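Local coordinates for protein myosin-4 (Saccharomyces cerevisiae, PDB 3MMI) that moves ASH1 and other mRNAs into the yeast bud as a type V myosin recruited through SHE3, the chain here being its globular tail, at residues 104-109 with 205-210; 214-219 with 254-259; 156-161 with 220-225. All blocks are in the same frame, centred on the assembly; numbering follows the deposited sequence.

Interaction 1 of 3, residues 104-109 with 205-210; sequences WLSNLS and FQVVDS
The flat group that Phe205 offers to Ser106 is its backbone carbonyl, not its phenyl ring. Ser106 OG donates to Phe205 O at 2.8 Å, tilted 23° from the carbonyl plane and making a C=O...OG angle of 154°. The ring itself leads off along the partner helix to Leu99 and Ile102. This carbonyl lies in the Schellman motif that closes helix 185-204, where Gln206 is the C-prime residue with positive phi. The chain then turns through Val207 and Val208, the N-cap of helix 209-234, so Ser106 of helix 97-108 meets the short link between two helices of the all-helical tail. The hydroxyl gets there because chi1 of -173° sets OG anti to the backbone N, and Val207 CG1 lies 3.9 Å from Ser106 CB. Arg110 adds a second tie across the same place, bonding Ser106 O through NE and, weakly, Gln206 O through NH2. A second flat group, the Ser106 carbonyl, is also approached out of its plane: Ser109 OG donates to Ser106 O at 3.0 Å from above the carbonyl plane.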
loop_
_atom_site.group_PDB
_atom_site.type_symbol
_atom_site.label_atom_id
_atom_site.label_comp_id
_atom_site.label_asym_id
_atom_site.label_seq_id
_atom_site.Cartn_x
_atom_site.Cartn_y
_atom_site.Cartn_z
ATOM N N TRP A 104 9.613 11.095 -5.587
ATOM C CA TRP A 104 10.529 10.059 -6.095
ATOM C C TRP A 104 9.730 8.957 -6.845
ATOM O O TRP A 104 10.110 8.518 -7.948
ATOM C CB TRP A 104 11.433 9.500 -4.959
ATOM C CG TRP A 104 12.484 10.602 -4.510
ATOM C CD1 TRP A 104 12.571 11.244 -3.288
ATOM C CD2 TRP A 104 13.531 11.169 -5.325
ATOM N NE1 TRP A 104 13.621 12.136 -3.294
ATOM C CE2 TRP A 104 14.219 12.119 -4.531
ATOM C CE3 TRP A 104 13.955 10.958 -6.642
ATOM C CZ2 TRP A 104 15.320 12.863 -5.028
ATOM C CZ3 TRP A 104 15.045 11.670 -7.131
ATOM C CH2 TRP A 104 15.712 12.621 -6.324
ATOM N N LEU A 105 8.587 8.572 -6.285
ATOM C CA LEU A 105 7.850 7.466 -6.828
ATOM C C LEU A 105 7.200 7.890 -8.101
ATOM O O LEU A 105 7.162 7.140 -9.058
ATOM C CB LEU A 105 6.819 6.906 -5.879
ATOM C CG LEU A 105 7.468 6.007 -4.799
ATOM C CD1 LEU A 105 6.650 5.829 -3.568
ATOM C CD2 LEU A 105 7.961 4.662 -5.359
ATOM N N SER A 106 6.737 9.116 -8.142
ATOM C CA SER A 106 6.219 9.619 -9.381
ATOM C C SER A 106 7.237 9.629 -10.512
ATOM O O SER A 106 6.880 9.306 -11.634
ATOM C CB SER A 106 5.698 11.036 -9.191
ATOM O OG SER A 106 5.073 11.362 -10.420
ATOM N N ASN A 107 8.517 9.942 -10.192
ATOM C CA ASN A 107 9.629 9.909 -11.164
ATOM C C ASN A 107 9.941 8.446 -11.591
ATOM O O ASN A 107 10.021 8.156 -12.757
ATOM C CB ASN A 107 10.869 10.663 -10.603
ATOM C CG ASN A 107 10.822 12.211 -10.919
ATOM O OD1 ASN A 107 11.191 12.633 -12.019
ATOM N ND2 ASN A 107 10.350 13.020 -9.953
ATOM N N LEU A 108 10.119 7.557 -10.614
ATOM C CA LEU A 108 10.504 6.153 -10.924
ATOM C C LEU A 108 9.405 5.444 -11.682
ATOM O O LEU A 108 9.672 4.541 -12.509
ATOM C CB LEU A 108 10.788 5.343 -9.675
ATOM C CG LEU A 108 12.007 5.776 -8.885
ATOM C CD1 LEU A 108 12.206 4.751 -7.792
ATOM C CD2 LEU A 108 13.254 6.005 -9.744
ATOM N N SER A 109 8.180 5.914 -11.436
ATOM C CA SER A 109 7.018 5.242 -11.950
ATOM C C SER A 109 6.958 5.321 -13.448
ATOM O O SER A 109 6.210 4.583 -14.078
ATOM C CB SER A 109 5.687 5.730 -11.337
ATOM O OG SER A 109 5.231 6.885 -12.052
ATOM N N PHE A 205 2.721 16.548 -7.942
ATOM C CA PHE A 205 3.895 15.835 -8.448
ATOM C C PHE A 205 3.590 14.959 -9.661
ATOM O O PHE A 205 4.344 14.070 -9.995
ATOM C CB PHE A 205 4.629 15.103 -7.313
ATOM C CG PHE A 205 5.230 16.006 -6.320
ATOM C CD1 PHE A 205 5.884 17.178 -6.714
ATOM C CD2 PHE A 205 5.189 15.707 -4.966
ATOM C CE1 PHE A 205 6.451 18.022 -5.748
ATOM C CE2 PHE A 205 5.768 16.566 -4.021
ATOM C CZ PHE A 205 6.394 17.713 -4.416
ATOM N N GLN A 206 2.466 15.214 -10.300
ATOM C CA GLN A 206 2.093 14.557 -11.545
ATOM C C GLN A 206 2.024 12.982 -11.570
ATOM O O GLN A 206 2.358 12.350 -12.596
ATOM C CB GLN A 206 2.982 15.071 -12.706
ATOM C CG GLN A 206 2.649 16.557 -13.181
ATOM C CD GLN A 206 3.687 17.091 -14.218
ATOM O OE1 GLN A 206 3.743 16.620 -15.364
ATOM N NE2 GLN A 206 4.547 18.004 -13.782
ATOM N N VAL A 207 1.512 12.337 -10.506
ATOM C CA VAL A 207 1.400 10.910 -10.631
ATOM C C VAL A 207 0.312 10.531 -11.631
ATOM O O VAL A 207 -0.728 11.121 -11.657
ATOM C CB VAL A 207 1.444 10.123 -9.271
ATOM C CG1 VAL A 207 1.972 10.926 -8.115
ATOM C CG2 VAL A 207 0.148 9.390 -8.956
ATOM N N VAL A 208 0.571 9.562 -12.492
ATOM C CA VAL A 208 -0.414 9.189 -13.499
ATOM C C VAL A 208 -1.714 8.716 -12.821
ATOM O O VAL A 208 -1.683 8.172 -11.714
ATOM C CB VAL A 208 0.095 8.068 -14.493
ATOM C CG1 VAL A 208 1.348 8.510 -15.084
ATOM C CG2 VAL A 208 0.364 6.717 -13.792
ATOM N N ASP A 209 -2.825 8.913 -13.513
ATOM C CA ASP A 209 -4.142 8.579 -13.020
ATOM C C ASP A 209 -4.300 7.161 -12.464
ATOM O O ASP A 209 -4.796 6.991 -11.360
ATOM C CB ASP A 209 -5.211 8.792 -14.083
ATOM C CG ASP A 209 -5.992 10.073 -13.840
ATOM O OD1 ASP A 209 -6.884 10.109 -12.916
ATOM O OD2 ASP A 209 -5.677 11.085 -14.543
ATOM N N SER A 210 -3.898 6.159 -13.222
ATOM C CA SER A 210 -4.011 4.821 -12.789
ATOM C C SER A 210 -3.145 4.525 -11.572
ATOM O O SER A 210 -3.526 3.656 -10.820
ATOM C CB SER A 210 -3.615 3.891 -13.924
ATOM O OG SER A 210 -2.253 4.195 -14.266
#

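Interaction 2 of 3, residues 214-219 with 254-259; sequences KIFNDT and VSWFEP
Phe216 and Trp256 meet in a T-shaped stack between helices 209-234 and 240-257, consecutive helices that form a helical hairpin within the DIL region of the tail. The six-membered edge of Trp256 points at one face of Phe216, with planes at 87° and centroids 5.3 Å apart; Trp256 CH2 comes to 3.7 Å from Phe216 CZ. Trp256 can reach across since its CG is anti to the backbone N (chi1 -170°), and the same indole also sets CE3 over the centre of the Phe257 ring. Phe257 CE2 packs 4.1 Å from Phe216 CB and 3.8 Å from Phe216 O, which it meets obliquely. With only a methyl group at Phe216, as in an alanine, the Trp256 edge would probably lose the aromatic face it points at, and a gap would open beside Leu202 of helix 185-204. The polar bonds run within helix 209-234. Lys214 NZ forms a salt bridge with Asp218 OD2 on its syn lone pair, an oxygen that also bonds Tyr153 OH. Ile215 O is gripped twice, by Thr219 N and Thr219 OG1 from opposite faces of its plane, the hydroxyl at 2.7 Å.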
loop_
_atom_site.group_PDB
_atom_site.type_symbol
_atom_site.label_atom_id
_atom_site.label_comp_id
_atom_site.label_asym_id
_atom_site.label_seq_id
_atom_site.Cartn_x
_atom_site.Cartn_y
_atom_site.Cartn_z
ATOM N N LYS A 214 -4.622 3.627 -7.737
ATOM C CA LYS A 214 -4.004 2.489 -6.987
ATOM C C LYS A 214 -3.573 2.928 -5.564
ATOM O O LYS A 214 -3.810 2.225 -4.583
ATOM C CB LYS A 214 -2.858 1.826 -7.804
ATOM C CG LYS A 214 -2.025 0.956 -7.037
ATOM C CD LYS A 214 -1.138 0.046 -7.870
ATOM C CE LYS A 214 -1.117 -1.356 -7.239
ATOM N NZ LYS A 214 -0.557 -1.348 -5.950
ATOM N N ILE A 215 -2.880 4.070 -5.478
ATOM C CA ILE A 215 -2.425 4.606 -4.174
ATOM C C ILE A 215 -3.622 4.725 -3.184
ATOM O O ILE A 215 -3.504 4.394 -1.987
ATOM C CB ILE A 215 -1.645 5.915 -4.302
ATOM C CG1 ILE A 215 -0.281 5.667 -4.952
ATOM C CG2 ILE A 215 -1.404 6.489 -2.849
ATOM C CD1 ILE A 215 0.412 6.738 -5.510
ATOM N N PHE A 216 -4.764 5.156 -3.681
ATOM C CA PHE A 216 -5.891 5.321 -2.805
ATOM C C PHE A 216 -6.483 3.949 -2.360
ATOM O O PHE A 216 -6.932 3.819 -1.241
ATOM C CB PHE A 216 -7.022 6.162 -3.454
ATOM C CG PHE A 216 -6.758 7.702 -3.478
ATOM C CD1 PHE A 216 -5.823 8.328 -2.618
ATOM C CD2 PHE A 216 -7.472 8.506 -4.353
ATOM C CE1 PHE A 216 -5.615 9.741 -2.642
ATOM C CE2 PHE A 216 -7.252 9.919 -4.394
ATOM C CZ PHE A 216 -6.320 10.513 -3.524
ATOM N N ASN A 217 -6.581 2.979 -3.299
ATOM C CA ASN A 217 -6.888 1.580 -2.942
ATOM C C ASN A 217 -5.891 1.010 -1.912
ATOM O O ASN A 217 -6.331 0.409 -0.952
ATOM C CB ASN A 217 -6.965 0.636 -4.187
ATOM C CG ASN A 217 -8.205 0.924 -5.073
ATOM O OD1 ASN A 217 -8.090 1.210 -6.274
ATOM N ND2 ASN A 217 -9.368 0.929 -4.468
ATOM N N ASP A 218 -4.582 1.205 -2.117
ATOM C CA ASP A 218 -3.659 0.622 -1.177
ATOM C C ASP A 218 -3.738 1.273 0.200
ATOM O O ASP A 218 -3.400 0.688 1.226
ATOM C CB ASP A 218 -2.229 0.632 -1.728
ATOM C CG ASP A 218 -2.052 -0.310 -2.918
ATOM O OD1 ASP A 218 -2.949 -1.165 -3.128
ATOM O OD2 ASP A 218 -1.057 -0.165 -3.661
ATOM N N THR A 219 -4.061 2.557 0.176
ATOM C CA THR A 219 -4.238 3.337 1.382
ATOM C C THR A 219 -5.345 2.733 2.229
ATOM O O THR A 219 -5.188 2.531 3.435
ATOM C CB THR A 219 -4.524 4.831 1.046
ATOM O OG1 THR A 219 -3.310 5.415 0.540
ATOM C CG2 THR A 219 -4.897 5.628 2.331
ATOM N N VAL A 254 -15.303 5.888 4.316
ATOM C CA VAL A 254 -15.332 5.452 2.919
ATOM C C VAL A 254 -16.040 6.489 1.928
ATOM O O VAL A 254 -15.757 6.507 0.762
ATOM C CB VAL A 254 -16.027 4.082 2.828
ATOM C CG1 VAL A 254 -16.908 3.954 1.665
ATOM C CG2 VAL A 254 -14.995 3.021 2.840
ATOM N N SER A 255 -16.978 7.262 2.492
ATOM C CA SER A 255 -17.660 8.344 1.802
ATOM C C SER A 255 -16.692 9.318 1.058
ATOM O O SER A 255 -16.979 9.656 -0.058
ATOM C CB SER A 255 -18.614 9.103 2.736
ATOM O OG SER A 255 -17.887 9.908 3.642
ATOM N N TRP A 256 -15.512 9.645 1.624
ATOM C CA TRP A 256 -14.515 10.450 0.927
ATOM C C TRP A 256 -14.030 9.777 -0.392
ATOM O O TRP A 256 -13.813 10.434 -1.420
ATOM C CB TRP A 256 -13.306 10.742 1.829
ATOM C CG TRP A 256 -12.410 11.748 1.208
ATOM C CD1 TRP A 256 -12.423 13.153 1.437
ATOM C CD2 TRP A 256 -11.335 11.520 0.285
ATOM N NE1 TRP A 256 -11.430 13.758 0.664
ATOM C CE2 TRP A 256 -10.768 12.800 -0.051
ATOM C CE3 TRP A 256 -10.804 10.380 -0.311
ATOM C CZ2 TRP A 256 -9.701 12.941 -0.922
ATOM C CZ3 TRP A 256 -9.738 10.529 -1.220
ATOM C CH2 TRP A 256 -9.185 11.801 -1.484
ATOM N N PHE A 257 -13.784 8.468 -0.335
ATOM C CA PHE A 257 -13.157 7.765 -1.470
ATOM C C PHE A 257 -14.170 7.558 -2.552
ATOM O O PHE A 257 -13.852 7.153 -3.679
ATOM C CB PHE A 257 -12.593 6.402 -1.057
ATOM C CG PHE A 257 -11.422 6.502 -0.206
ATOM C CD1 PHE A 257 -11.566 6.669 1.127
ATOM C CD2 PHE A 257 -10.168 6.529 -0.751
ATOM C CE1 PHE A 257 -10.492 6.841 1.937
ATOM C CE2 PHE A 257 -9.068 6.664 0.036
ATOM C CZ PHE A 257 -9.219 6.842 1.393
ATOM N N GLU A 258 -15.423 7.786 -2.226
ATOM C CA GLU A 258 -16.386 7.188 -3.137
ATOM C C GLU A 258 -16.560 7.840 -4.511
ATOM O O GLU A 258 -16.612 7.127 -5.498
ATOM C CB GLU A 258 -17.710 6.880 -2.456
ATOM C CG GLU A 258 -17.940 5.404 -2.403
ATOM C CD GLU A 258 -19.071 4.970 -1.459
ATOM O OE1 GLU A 258 -19.785 5.797 -0.795
ATOM O OE2 GLU A 258 -19.232 3.733 -1.360
ATOM N N PRO A 259 -16.621 9.189 -4.576
ATOM C CA PRO A 259 -16.581 9.809 -5.908
ATOM C C PRO A 259 -15.200 9.697 -6.629
ATOM O O PRO A 259 -14.934 10.511 -7.529
ATOM C CB PRO A 259 -16.887 11.286 -5.591
ATOM C CG PRO A 259 -16.392 11.473 -4.180
ATOM C CD PRO A 259 -16.770 10.175 -3.495
#

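Interaction 3 of 3, residues 156-161 with 220-225; sequences WLVKFM and LKYLNV
Met161 lays its CB squarely on the face of Tyr222, and this is the tight half of the contact. The carbon stands 3.4 Å from the centroid of the Tyr222 ring and only 11° off the ring normal, a CH-pi contact over the centre of the ring. Met161 CB is about equally close to the nearest ring carbon, Tyr222 CD2, at 3.4 Å. The two side chains run past each other in opposite directions: Tyr222, with CG anti to its own backbone N (chi1 -179°), reaches across toward helix 132-168, and its phenol end passes the Met161 carbonyl. That carbonyl oxygen is bonded by Ser165 OG of its own helix. The methionine chain bends at chi2 (-52°), which takes SD and CE away from the ring toward Thr219. The ring meets the base of the methionine, CB above all and CG less closely, while its end leads away.

The looser side belongs to Val158, one turn back. Val158 CB stands 4.1 Å from Tyr222 CE1, and Val158 O lies oblique to the ring, 4.0 Å from Tyr222 CE1. Val158 and Tyr222 are both partly exposed here, whereas Met161 is buried.

In the fold, Tyr222 also rests on Lys162 and Ser165, extending the seam along helix 132-168. Behind Val158 and Met161, Trp156 and Phe160 of the same helix pack on helix 97-108, while Asn224 bonds Gln270 and Ile271 of helix 269-279. The contact therefore joins two long helices, each backed by a further one.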
loop_
_atom_site.group_PDB
_atom_site.type_symbol
_atom_site.label_atom_id
_atom_site.label_comp_id
_atom_site.label_asym_id
_atom_site.label_seq_id
_atom_site.Cartn_x
_atom_site.Cartn_y
_atom_site.Cartn_z
ATOM N N TRP A 156 7.634 2.295 1.263
ATOM C CA TRP A 156 7.311 3.710 1.533
ATOM C C TRP A 156 5.826 3.861 2.051
ATOM O O TRP A 156 5.542 4.524 3.063
ATOM C CB TRP A 156 7.625 4.645 0.349
ATOM C CG TRP A 156 6.905 5.993 0.467
ATOM C CD1 TRP A 156 7.346 7.116 1.113
ATOM C CD2 TRP A 156 5.590 6.315 -0.031
ATOM N NE1 TRP A 156 6.395 8.146 1.020
ATOM C CE2 TRP A 156 5.308 7.671 0.339
ATOM C CE3 TRP A 156 4.642 5.610 -0.774
ATOM C CZ2 TRP A 156 4.098 8.331 -0.029
ATOM C CZ3 TRP A 156 3.428 6.252 -1.124
ATOM C CH2 TRP A 156 3.168 7.591 -0.737
ATOM N N LEU A 157 4.906 3.219 1.368
ATOM C CA LEU A 157 3.505 3.348 1.693
ATOM C C LEU A 157 3.196 2.912 3.111
ATOM O O LEU A 157 2.437 3.583 3.830
ATOM C CB LEU A 157 2.584 2.617 0.705
ATOM C CG LEU A 157 1.057 2.883 0.842
ATOM C CD1 LEU A 157 0.677 4.344 0.826
ATOM C CD2 LEU A 157 0.229 2.193 -0.118
ATOM N N VAL A 158 3.779 1.804 3.551
ATOM C CA VAL A 158 3.466 1.373 4.929
ATOM C C VAL A 158 4.080 2.359 5.860
ATOM O O VAL A 158 3.473 2.743 6.856
ATOM C CB VAL A 158 3.900 -0.119 5.282
ATOM C CG1 VAL A 158 3.433 -1.066 4.181
ATOM C CG2 VAL A 158 5.444 -0.174 5.438
ATOM N N LYS A 159 5.309 2.769 5.593
ATOM C CA LYS A 159 5.938 3.763 6.508
ATOM C C LYS A 159 5.127 5.059 6.492
ATOM O O LYS A 159 4.770 5.671 7.546
ATOM C CB LYS A 159 7.357 4.057 6.100
ATOM C CG LYS A 159 8.012 5.096 6.979
ATOM C CD LYS A 159 9.502 5.280 6.558
ATOM C CE LYS A 159 10.078 6.693 6.996
ATOM N NZ LYS A 159 10.909 7.426 5.916
ATOM N N PHE A 160 4.776 5.479 5.281
ATOM C CA PHE A 160 3.918 6.661 5.182
ATOM C C PHE A 160 2.620 6.470 5.950
ATOM O O PHE A 160 2.282 7.288 6.832
ATOM C CB PHE A 160 3.613 7.011 3.749
ATOM C CG PHE A 160 2.641 8.079 3.615
ATOM C CD1 PHE A 160 2.834 9.290 4.258
ATOM C CD2 PHE A 160 1.499 7.905 2.873
ATOM C CE1 PHE A 160 1.915 10.342 4.161
ATOM C CE2 PHE A 160 0.534 8.977 2.761
ATOM C CZ PHE A 160 0.771 10.181 3.417
ATOM N N MET A 161 1.900 5.387 5.678
ATOM C CA MET A 161 0.624 5.136 6.397
ATOM C C MET A 161 0.656 4.872 7.895
ATOM O O MET A 161 -0.327 5.196 8.607
ATOM C CB MET A 161 -0.167 3.987 5.702
ATOM C CG MET A 161 -0.885 4.481 4.432
ATOM S SD MET A 161 -1.871 5.955 4.814
ATOM C CE MET A 161 -1.927 6.780 3.322
ATOM N N LEU A 220 -6.447 2.441 1.595
ATOM C CA LEU A 220 -7.461 1.628 2.217
ATOM C C LEU A 220 -7.048 0.175 2.577
ATOM O O LEU A 220 -7.533 -0.355 3.563
ATOM C CB LEU A 220 -8.641 1.586 1.306
ATOM C CG LEU A 220 -9.458 2.885 1.056
ATOM C CD1 LEU A 220 -10.637 2.601 0.147
ATOM C CD2 LEU A 220 -9.931 3.613 2.344
ATOM N N LYS A 221 -6.218 -0.479 1.748
ATOM C CA LYS A 221 -5.774 -1.836 2.082
ATOM C C LYS A 221 -4.981 -1.701 3.333
ATOM O O LYS A 221 -5.103 -2.539 4.238
ATOM C CB LYS A 221 -4.977 -2.517 0.979
ATOM C CG LYS A 221 -5.825 -2.992 -0.216
ATOM C CD LYS A 221 -4.941 -3.714 -1.266
ATOM N N TYR A 222 -4.197 -0.627 3.457
ATOM C CA TYR A 222 -3.473 -0.492 4.674
ATOM C C TYR A 222 -4.381 -0.306 5.896
ATOM O O TYR A 222 -4.068 -0.777 6.980
ATOM C CB TYR A 222 -2.497 0.669 4.598
ATOM C CG TYR A 222 -1.710 0.812 5.871
ATOM C CD1 TYR A 222 -0.463 0.232 5.997
ATOM C CD2 TYR A 222 -2.225 1.523 6.954
ATOM C CE1 TYR A 222 0.288 0.388 7.163
ATOM C CE2 TYR A 222 -1.532 1.659 8.157
ATOM C CZ TYR A 222 -0.258 1.097 8.254
ATOM O OH TYR A 222 0.487 1.215 9.396
ATOM N N LEU A 223 -5.463 0.453 5.754
ATOM C CA LEU A 223 -6.298 0.763 6.939
ATOM C C LEU A 223 -7.135 -0.466 7.319
ATOM O O LEU A 223 -7.397 -0.682 8.478
ATOM C CB LEU A 223 -7.194 2.042 6.756
ATOM C CG LEU A 223 -6.414 3.399 6.620
ATOM C CD1 LEU A 223 -7.317 4.492 5.954
ATOM C CD2 LEU A 223 -5.919 3.973 7.925
ATOM N N ASN A 224 -7.507 -1.271 6.353
ATOM C CA ASN A 224 -8.043 -2.661 6.611
ATOM C C ASN A 224 -7.184 -3.457 7.659
ATOM O O ASN A 224 -7.718 -3.838 8.718
ATOM C CB ASN A 224 -8.112 -3.413 5.254
ATOM C CG ASN A 224 -8.677 -4.808 5.375
ATOM O OD1 ASN A 224 -9.826 -4.979 5.868
ATOM N ND2 ASN A 224 -7.889 -5.794 5.049
ATOM N N VAL A 225 -5.855 -3.534 7.433
ATOM C CA VAL A 225 -4.847 -4.241 8.298
ATOM C C VAL A 225 -4.835 -3.642 9.672
ATOM O O VAL A 225 -5.104 -4.272 10.665
ATOM C CB VAL A 225 -3.445 -4.125 7.606
ATOM C CG1 VAL A 225 -2.351 -4.604 8.593
ATOM C CG2 VAL A 225 -3.499 -4.941 6.336
#

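How the interactions relate
Helix 209-234 is the shared element: interaction 1 lies in the link just before it, interaction 2 on its early turns and interaction 3 further along. The centres of interactions 1 and 2 are about 17 Å apart, those of 1 and 3 about 18 Å, and those of 2 and 3 about 12 Å. Along the chain, interaction 1 closes before interaction 2 opens, whereas interaction 3 crosses both. Direct packing ties interaction 3 to the others: Leu105 CD1 reaches Trp156 CE3 at 3.4 Å, and Phe257 CE1 reaches Leu220 CD2 at 3.3 Å. The helix and its leading link together join partners distant in sequence, helices 97-108, 132-168 and 240-257, within the dilute region of the globular tail.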